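Superoxide dismutase (Chaetomium thermophilum, PDB 4BR6) catalyses the dismutation of superoxide to hydrogen peroxide and oxygen at a manganese site, and probably protects the cell against toxic radicals. Local coordinates at residues B[58-61]-B[62-65]; B[90-93]-B[94-98]; B[116-119]-B[120-123]. All blocks are in the same frame, centred on the assembly; numbering follows the deposited sequence.

Interaction 1 of 3, residues B[58-61]-B[62-65]; sequences ASLA and PLLN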
loop_
_atom_site.group_PDB
_atom_site.type_symbol
_atom_site.label_atom_id
_atom_site.label_comp_id
_atom_site.label_asym_id
_atom_site.label_seq_id
_atom_site.Cartn_x
_atom_site.Cartn_y
_atom_site.Cartn_z
ATOM N N ALA B 58 -9.180 16.789 -3.506
ATOM C CA ALA B 58 -8.167 15.803 -3.129
ATOM C C ALA B 58 -8.765 14.437 -2.836
ATOM O O ALA B 58 -8.151 13.419 -3.134
ATOM C CB ALA B 58 -7.377 16.282 -1.923
ATOM N N SER B 59 -9.955 14.428 -2.246
ATOM C CA SER B 59 -10.652 13.199 -1.871
ATOM C C SER B 59 -10.962 12.313 -3.074
ATOM O O SER B 59 -11.184 11.111 -2.928
ATOM C CB SER B 59 -11.963 13.545 -1.173
ATOM O OG SER B 59 -12.942 13.880 -2.125
ATOM N N LEU B 60 -10.992 12.917 -4.255
ATOM C CA LEU B 60 -11.254 12.187 -5.494
ATOM C C LEU B 60 -9.996 11.600 -6.131
ATOM O O LEU B 60 -10.069 10.936 -7.160
ATOM C CB LEU B 60 -11.967 13.105 -6.489
ATOM C CG LEU B 60 -13.401 13.422 -6.066
ATOM C CD1 LEU B 60 -13.824 14.795 -6.575
ATOM C CD2 LEU B 60 -14.320 12.328 -6.571
ATOM N N ALA B 61 -8.840 11.826 -5.526
ATOM C CA ALA B 61 -7.608 11.281 -6.084
ATOM C C ALA B 61 -7.634 9.743 -6.262
ATOM O O ALA B 61 -7.302 9.261 -7.334
ATOM C CB ALA B 61 -6.384 11.733 -5.277
ATOM N N PRO B 62 -8.036 8.974 -5.226
ATOM C CA PRO B 62 -8.110 7.510 -5.402
ATOM C C PRO B 62 -8.926 7.048 -6.614
ATOM O O PRO B 62 -8.460 6.196 -7.371
ATOM C CB PRO B 62 -8.790 7.042 -4.113
ATOM C CG PRO B 62 -8.380 8.048 -3.095
ATOM C CD PRO B 62 -8.353 9.365 -3.840
ATOM N N LEU B 63 -10.121 7.597 -6.796
ATOM C CA LEU B 63 -10.945 7.266 -7.955
ATOM C C LEU B 63 -10.331 7.689 -9.292
ATOM O O LEU B 63 -10.499 7.000 -10.296
ATOM C CB LEU B 63 -12.327 7.885 -7.801
ATOM C CG LEU B 63 -13.199 7.205 -6.747
ATOM C CD1 LEU B 63 -14.324 8.130 -6.279
ATOM C CD2 LEU B 63 -13.760 5.880 -7.292
ATOM N N LEU B 64 -9.639 8.821 -9.321
ATOM C CA LEU B 64 -8.956 9.250 -10.538
ATOM C C LEU B 64 -7.837 8.268 -10.893
ATOM O O LEU B 64 -7.671 7.880 -12.059
ATOM C CB LEU B 64 -8.369 10.654 -10.392
ATOM C CG LEU B 64 -7.526 11.120 -11.596
ATOM C CD1 LEU B 64 -8.342 11.142 -12.906
ATOM C CD2 LEU B 64 -6.903 12.484 -11.318
ATOM N N ASN B 65 -7.077 7.858 -9.881
ATOM C CA ASN B 65 -6.018 6.866 -10.070
ATOM C C ASN B 65 -6.592 5.557 -10.566
ATOM O O ASN B 65 -6.127 5.000 -11.565
ATOM C CB ASN B 65 -5.250 6.645 -8.756
ATOM C CG ASN B 65 -4.130 5.611 -8.884
ATOM O OD1 ASN B 65 -3.088 5.876 -9.473
ATOM N ND2 ASN B 65 -4.333 4.442 -8.294
HETATM O O HOH W 1 -11.302 8.886 -4.921
#
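Asn65 N gives its hydrogen to Ala61 O at 2.9 Å, with an N-H...O angle of 168°. Leu64 N does the same to Leu60 O at 3.1 Å. Both are i to i+4 bonds, as in a regular alpha helix. The pattern breaks one residue earlier. Leu63 N does not bond directly to Ser59 O. Water 1 sits between them, accepting from Leu63 N at 2.6 Å and donating to Ser59 O at 3.0 Å. Pro62 fills the same side of the turn. It has no N-H to offer, and its CD comes to 3.4 Å from Ser59 O. Proline is well suited to the first turn of a helix, where no preceding turn needs its hydrogen. On the other flank Leu63 CD1 meets Leu60 CD2 at 4.2 Å. Leu63 reaches back because its CG stands anti to its carbonyl carbon (chi1 -72°), beside the backbone N. Across the junction, Ala61 N bonds back to Ala58 O at 3.0 Å. The polar ends lie a step further out: Ser59 OG bonds to Lys56 O, and Asn65 ND2 to Asp147 OD1. Ala61 meets Ala61 of a second subunit, and Leu63 touches Gln122 of a third. The whole is a water-bridged junction between helix 54-59 and helix 61-79 of the alpha-hairpin domain. Helix 20-50 packs against it: Leu60 lies on Ala44 and Thr45, and Leu64, with CG anti to its N (chi1 175°), on Leu38 and Leu42.

Interaction 2 of 3, residues B[90-93]-B[94-98]; sequences GEPD and GALKK
Lys97 N bonds to Asp93 O at 3.3 Å, almost straight at 173°, but from well above the carbonyl plane, with a C=O...N angle of only 107°. Leu96 N adds a weak bond to the same oxygen. One residue on, Lys98 N bonds to Gly94 O at 3.3 Å. Gly94 allows the chain to turn in this way, taking a positive phi that glycine adopts more easily than other residues. On the apolar side, Pro92 CB lies 3.7 Å from Leu96 CD2, against the branched end of the leucine. Leu96 CG stands almost as close, 3.8 Å from the same Pro92 CB. This is the entry to helix 94-104 in the C-terminal domain of the iron/manganese superoxide dismutase fold. Pro92 and Leu96 face inward there: Leu96 packs on Val190, Ala191 and Phe194 of helix 187-195, while Pro92 touches Trp187 and also Phe107 of helix 107-119. Lys97 leaves the turn on an adjoining, partly exposed side. Its CB is 3.5 Å from Asp93 CA, and further out its CD passes Pro92 O, also at 3.5 Å. The chain then bends at its last torsion (chi4 -73°), and NZ forms a salt bridge with Glu101 one turn on along the helix.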
loop_
_atom_site.group_PDB
_atom_site.type_symbol
_atom_site.label_atom_id
_atom_site.label_comp_id
_atom_site.label_asym_id
_atom_site.label_seq_id
_atom_site.Cartn_x
_atom_site.Cartn_y
_atom_site.Cartn_z
ATOM N N GLY B 90 2.986 -16.028 -32.050
ATOM C CA GLY B 90 4.312 -16.036 -32.626
ATOM C C GLY B 90 5.304 -15.421 -31.663
ATOM O O GLY B 90 5.116 -15.479 -30.450
ATOM N N GLU B 91 6.359 -14.823 -32.208
ATOM C CA GLU B 91 7.381 -14.158 -31.408
ATOM C C GLU B 91 7.704 -12.833 -32.068
ATOM O O GLU B 91 7.487 -12.675 -33.273
ATOM C CB GLU B 91 8.644 -15.014 -31.322
ATOM C CG GLU B 91 8.489 -16.253 -30.480
ATOM C CD GLU B 91 9.702 -17.141 -30.548
ATOM O OE1 GLU B 91 10.763 -16.646 -30.980
ATOM O OE2 GLU B 91 9.596 -18.330 -30.177
ATOM N N PRO B 92 8.227 -11.872 -31.294
ATOM C CA PRO B 92 8.675 -10.614 -31.896
ATOM C C PRO B 92 9.899 -10.826 -32.783
ATOM O O PRO B 92 10.545 -11.865 -32.688
ATOM C CB PRO B 92 9.039 -9.751 -30.686
ATOM C CG PRO B 92 9.312 -10.722 -29.591
ATOM C CD PRO B 92 8.430 -11.895 -29.836
ATOM N N ASP B 93 10.196 -9.864 -33.648
ATOM C CA ASP B 93 11.376 -9.936 -34.498
ATOM C C ASP B 93 12.074 -8.583 -34.533
ATOM O O ASP B 93 11.698 -7.670 -33.797
ATOM C CB ASP B 93 10.990 -10.383 -35.913
ATOM C CG ASP B 93 9.995 -9.438 -36.591
ATOM O OD1 ASP B 93 9.840 -8.270 -36.158
ATOM O OD2 ASP B 93 9.368 -9.866 -37.581
ATOM N N GLY B 94 13.084 -8.459 -35.392
ATOM C CA GLY B 94 13.756 -7.191 -35.611
ATOM C C GLY B 94 14.408 -6.652 -34.355
ATOM O O GLY B 94 14.958 -7.412 -33.559
ATOM N N ALA B 95 14.325 -5.336 -34.179
ATOM C CA ALA B 95 14.990 -4.646 -33.076
ATOM C C ALA B 95 14.430 -5.073 -31.740
ATOM O O ALA B 95 15.134 -5.051 -30.733
ATOM C CB ALA B 95 14.844 -3.133 -33.222
ATOM N N LEU B 96 13.155 -5.437 -31.732
ATOM C CA LEU B 96 12.500 -5.839 -30.505
ATOM C C LEU B 96 13.106 -7.149 -30.026
ATOM O O LEU B 96 13.557 -7.236 -28.879
ATOM C CB LEU B 96 10.995 -5.967 -30.712
ATOM C CG LEU B 96 10.147 -6.346 -29.491
ATOM C CD1 LEU B 96 10.510 -5.550 -28.246
ATOM C CD2 LEU B 96 8.707 -6.114 -29.856
ATOM N N LYS B 97 13.138 -8.145 -30.917
ATOM C CA LYS B 97 13.692 -9.465 -30.609
ATOM C C LYS B 97 15.106 -9.371 -30.044
ATOM O O LYS B 97 15.449 -10.083 -29.090
ATOM C CB LYS B 97 13.684 -10.366 -31.849
ATOM C CG LYS B 97 14.481 -11.669 -31.687
ATOM C CD LYS B 97 13.922 -12.781 -32.583
ATOM C CE LYS B 97 14.593 -14.140 -32.359
ATOM N NZ LYS B 97 15.976 -14.198 -32.912
ATOM N N LYS B 98 15.920 -8.496 -30.633
ATOM C CA LYS B 98 17.288 -8.309 -30.181
ATOM C C LYS B 98 17.323 -7.648 -28.809
ATOM O O LYS B 98 18.230 -7.902 -28.014
ATOM C CB LYS B 98 18.096 -7.483 -31.187
ATOM C CG LYS B 98 18.513 -8.258 -32.433
ATOM C CD LYS B 98 19.997 -8.057 -32.789
ATOM C CE LYS B 98 20.937 -8.804 -31.831
ATOM N NZ LYS B 98 22.372 -8.802 -32.262
#

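Interaction 3 of 3, residues B[116-119]-B[120-123]; sequences AALT and GIQG
Leu118 O is gripped twice, by Ile121 N at 3.3 Å and by water 2 at 2.6 Å. The Ile121 N-H comes from above the carbonyl plane, 66° out of it. Water 2 also donates to Ile121 O, at 2.8 Å. Water 3 donates to the same Ile121 oxygen and to Thr119 O, which has a further partner in Lys174 NZ. The two waters thus tie the chain after the turn back to the end of the helix. Gly120 N is shared: it bonds to Ala116 O at 2.9 Å and weakly to Ala117 O. The side chain of Ile121 folds back against the last turn of the helix. With CG1 anti to its carbonyl carbon (chi1 -66°), that atom reaches to 3.3 Å from Ala117 O, and CD1 comes to 4.5 Å from Leu118 CD2. An alanine at Ile121 would lack CG1 and CD1, and is likely to open a gap beside Leu118 and the Ala117 carbonyl. Ile121 and Leu118 both pack on Ala161, Ile121 also on Thr142 of strand 138-144 and Leu118 on Phe178 of helix 174-180. The side chain of Leu118 is about 7 Å from that of Asp160, a manganese ligand, and about 11 Å from the metal. This is a hydrated helix C-terminus, where helix 107-119 passes into the loop before strand 125-132, in the outer surroundings of the manganese site.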
loop_
_atom_site.group_PDB
_atom_site.type_symbol
_atom_site.label_atom_id
_atom_site.label_comp_id
_atom_site.label_asym_id
_atom_site.label_seq_id
_atom_site.Cartn_x
_atom_site.Cartn_y
_atom_site.Cartn_z
ATOM N N ALA B 116 6.023 -16.140 -14.336
ATOM C CA ALA B 116 6.255 -16.200 -12.899
ATOM C C ALA B 116 5.768 -14.928 -12.208
ATOM O O ALA B 116 5.120 -14.988 -11.163
ATOM C CB ALA B 116 7.728 -16.420 -12.613
ATOM N N ALA B 117 6.090 -13.775 -12.785
ATOM C CA ALA B 117 5.689 -12.493 -12.221
ATOM C C ALA B 117 4.179 -12.402 -12.110
ATOM O O ALA B 117 3.663 -11.872 -11.140
ATOM C CB ALA B 117 6.200 -11.363 -13.075
ATOM N N LEU B 118 3.475 -12.918 -13.111
ATOM C CA LEU B 118 2.021 -12.905 -13.100
ATOM C C LEU B 118 1.526 -13.805 -11.980
ATOM O O LEU B 118 0.595 -13.449 -11.246
ATOM C CB LEU B 118 1.483 -13.384 -14.442
ATOM C CG LEU B 118 1.667 -12.433 -15.628
ATOM C CD1 LEU B 118 1.666 -13.236 -16.929
ATOM C CD2 LEU B 118 0.573 -11.330 -15.656
ATOM N N THR B 119 2.168 -14.968 -11.857
ATOM C CA THR B 119 1.816 -15.982 -10.856
ATOM C C THR B 119 2.048 -15.497 -9.430
ATOM O O THR B 119 1.385 -15.951 -8.509
ATOM C CB THR B 119 2.626 -17.299 -11.083
ATOM O OG1 THR B 119 2.049 -18.039 -12.166
ATOM C CG2 THR B 119 2.630 -18.185 -9.843
ATOM N N GLY B 120 3.002 -14.587 -9.254
ATOM C CA GLY B 120 3.366 -14.093 -7.940
ATOM C C GLY B 120 2.581 -12.865 -7.507
ATOM O O GLY B 120 2.776 -12.359 -6.403
ATOM N N ILE B 121 1.691 -12.375 -8.364
ATOM C CA ILE B 121 0.856 -11.233 -8.000
ATOM C C ILE B 121 -0.144 -11.707 -6.953
ATOM O O ILE B 121 -0.825 -12.712 -7.151
ATOM C CB ILE B 121 0.111 -10.611 -9.221
ATOM C CG1 ILE B 121 1.124 -10.000 -10.204
ATOM C CG2 ILE B 121 -0.901 -9.550 -8.774
ATOM C CD1 ILE B 121 0.538 -9.610 -11.535
ATOM N N GLN B 122 -0.185 -10.997 -5.828
ATOM C CA GLN B 122 -1.091 -11.298 -4.726
ATOM C C GLN B 122 -2.262 -10.319 -4.789
ATOM O O GLN B 122 -2.062 -9.117 -4.706
ATOM C CB GLN B 122 -0.337 -11.164 -3.401
ATOM C CG GLN B 122 0.757 -12.213 -3.247
ATOM C CD GLN B 122 1.672 -12.006 -2.052
ATOM O OE1 GLN B 122 1.530 -11.062 -1.279
ATOM N NE2 GLN B 122 2.613 -12.912 -1.890
ATOM N N GLY B 123 -3.478 -10.818 -4.965
ATOM C CA GLY B 123 -4.615 -9.936 -5.196
ATOM C C GLY B 123 -4.684 -9.572 -6.676
ATOM O O GLY B 123 -4.251 -10.347 -7.523
HETATM O O HOH W 2 -1.235 -14.053 -9.526
HETATM O O HOH W 3 0.512 -14.886 -5.697
#

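How the interactions relate
The three contacts follow one another along the chain without overlap. Interaction 1 belongs to the alpha-hairpin domain, interactions 2 and 3 to the C-terminal domain. Interactions 1 and 2 lie on opposite sides of the chain's centre, their own centres about 39 Å apart. Interaction 3 is about 26 Å from the first and 25 Å from the second, centre to centre, and none touches another. Interaction 2 opens helix 94-104; the next helix, 107-119, ends at interaction 3, just before the three-stranded sheet. Interactions 1 and 3 both meet a third subunit, through Leu63 and Gln122, so these two helix boundaries also take part in the four-chain assembly.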